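PDB 5WTN: replication initiation and membrane attachment protein from Geobacillus stearothermophilus 10, which forms a tetramer and a complex with a primosomal re-initiation protein, and probably takes part in primosome assembly for DNA replication. Local coordinates for residues Y240-P244 / L245-K249. Sequence-based numbering, arbitrary orientation.
Sequences YGIPP and LEMQK
Met247 N gives its hydrogen to Pro243 O at 3.1 Å and so closes the first turn of helix 244-254. This is the N-cap and first turn of that helix, reached by a short connection from helix 227-240: the earlier helix ends at Tyr240, Gly241 leaves helical geometry with a positive phi of 68°, Ile242 runs extended, and Pro243 sits at the N-cap. Pro244, the first helical residue, has no N-H to offer, as a helix start allows; its carbonyl continues the pattern, accepting Gln248 N at 2.9 Å. Met247 N makes a further, weak bond to the same oxygen.

Two side chains of the connection touch the new helix. The Pro243 ring lies alongside Glu246, both pointing the same way, with CG of the proline 3.6 Å from CG of the glutamate. Ile242 approaches at about a right angle: its CG2, anti to the backbone N, touches Glu246 CB at 3.9 Å and comes within 4.3 Å of Met247 CB. Met247 turns at chi2 (112°), and its side chain packs on Leu266 and Phe211, which belong to helices 263-278 and 208-217. Ile242 is likewise buried, against Ala270 and Trp273 of helix 263-278, so the connection is folded against the helical bundle.

Glu246 combines apolar packing with a polar end. Beyond the methylenes that meet Pro243 and Ile242, its chain bends at chi2 (-67°) to bring the carboxylate to Trp273, whose NE1 is hydrogen-bonded to OE1. That same OE1 has a second, long salt-bridge partner one helical turn on, Lys249 NZ at 3.7 Å.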
loop_
_atom_site.group_PDB
_atom_site.type_symbol
_atom_site.label_atom_id
_atom_site.label_comp_id
_atom_site.label_asym_id
_atom_site.label_seq_id
_atom_site.Cartn_x
_atom_site.Cartn_y
_atom_site.Cartn_z
ATOM N N TYR A 240 1.109 -30.996 21.340
ATOM C CA TYR A 240 1.681 -31.537 22.572
ATOM C C TYR A 240 1.900 -33.064 22.679
ATOM O O TYR A 240 2.458 -33.543 23.675
ATOM C CB TYR A 240 0.823 -31.058 23.733
ATOM C CG TYR A 240 0.883 -29.564 23.926
ATOM C CD1 TYR A 240 2.095 -28.915 24.051
ATOM C CD2 TYR A 240 -0.269 -28.803 23.977
ATOM C CE1 TYR A 240 2.168 -27.553 24.247
ATOM C CE2 TYR A 240 -0.212 -27.429 24.165
ATOM C CZ TYR A 240 1.015 -26.806 24.301
ATOM O OH TYR A 240 1.103 -25.433 24.484
ATOM N N GLY A 241 1.466 -33.823 21.677
ATOM C CA GLY A 241 1.621 -35.266 21.701
ATOM C C GLY A 241 0.782 -35.974 22.756
ATOM O O GLY A 241 1.121 -37.073 23.217
ATOM N N ILE A 242 -0.330 -35.359 23.132
ATOM C CA ILE A 242 -1.205 -35.914 24.163
ATOM C C ILE A 242 -1.992 -37.127 23.652
ATOM O O ILE A 242 -2.744 -37.028 22.687
ATOM C CB ILE A 242 -2.214 -34.842 24.666
ATOM C CG1 ILE A 242 -1.482 -33.588 25.142
ATOM C CG2 ILE A 242 -3.096 -35.385 25.776
ATOM C CD1 ILE A 242 -2.402 -32.512 25.580
ATOM N N PRO A 243 -1.832 -38.282 24.315
ATOM C CA PRO A 243 -2.616 -39.499 24.028
ATOM C C PRO A 243 -4.097 -39.343 24.410
ATOM O O PRO A 243 -4.435 -38.414 25.145
ATOM C CB PRO A 243 -1.939 -40.562 24.893
ATOM C CG PRO A 243 -1.253 -39.797 25.968
ATOM C CD PRO A 243 -0.815 -38.508 25.353
ATOM N N PRO A 244 -4.977 -40.225 23.895
ATOM C CA PRO A 244 -6.424 -40.087 24.133
ATOM C C PRO A 244 -6.868 -40.258 25.581
ATOM O O PRO A 244 -7.761 -39.529 25.999
ATOM C CB PRO A 244 -7.028 -41.200 23.265
ATOM C CG PRO A 244 -5.999 -41.461 22.223
ATOM C CD PRO A 244 -4.690 -41.298 22.932
ATOM N N LEU A 245 -6.294 -41.211 26.316
ATOM C CA LEU A 245 -6.651 -41.393 27.725
ATOM C C LEU A 245 -6.318 -40.141 28.509
ATOM O O LEU A 245 -7.091 -39.711 29.358
ATOM C CB LEU A 245 -5.926 -42.591 28.339
ATOM C CG LEU A 245 -6.727 -43.892 28.393
ATOM C CD1 LEU A 245 -5.971 -44.966 29.175
ATOM C CD2 LEU A 245 -8.111 -43.633 28.993
ATOM N N GLU A 246 -5.164 -39.551 28.214
ATOM C CA GLU A 246 -4.786 -38.301 28.852
ATOM C C GLU A 246 -5.688 -37.115 28.452
ATOM O O GLU A 246 -6.025 -36.283 29.301
ATOM C CB GLU A 246 -3.292 -38.002 28.636
ATOM C CG GLU A 246 -2.337 -38.973 29.348
ATOM C CD GLU A 246 -2.374 -38.875 30.882
ATOM O OE1 GLU A 246 -1.874 -37.868 31.445
ATOM O OE2 GLU A 246 -2.889 -39.813 31.539
ATOM N N MET A 247 -6.285 -37.051 27.268
ATOM C CA MET A 247 -7.174 -35.943 26.986
ATOM C C MET A 247 -8.461 -36.200 27.470
ATOM O O MET A 247 -9.230 -35.377 27.604
ATOM C CB MET A 247 -7.338 -35.655 25.556
ATOM C CG MET A 247 -7.919 -34.309 25.359
ATOM S SD MET A 247 -6.693 -33.387 24.645
ATOM C CE MET A 247 -7.229 -31.873 24.714
ATOM N N GLN A 248 -8.695 -37.399 27.736
ATOM C CA GLN A 248 -9.914 -37.695 28.456
ATOM C C GLN A 248 -9.866 -37.020 29.823
ATOM O O GLN A 248 -10.814 -36.330 30.195
ATOM C CB GLN A 248 -10.117 -39.200 28.595
ATOM C CG GLN A 248 -11.455 -39.589 29.197
ATOM C CD GLN A 248 -11.605 -41.092 29.349
ATOM O OE1 GLN A 248 -11.096 -41.864 28.529
ATOM N NE2 GLN A 248 -12.298 -41.519 30.408
ATOM N N LYS A 249 -8.759 -37.189 30.546
ATOM C CA LYS A 249 -8.605 -36.544 31.846
ATOM C C LYS A 249 -8.764 -35.031 31.729
ATOM O O LYS A 249 -9.623 -34.447 32.388
ATOM C CB LYS A 249 -7.270 -36.892 32.518
ATOM C CG LYS A 249 -7.331 -38.090 33.465
ATOM C CD LYS A 249 -6.168 -38.071 34.481
ATOM C CE LYS A 249 -4.824 -37.795 33.794
ATOM N NZ LYS A 249 -3.606 -37.877 34.682
#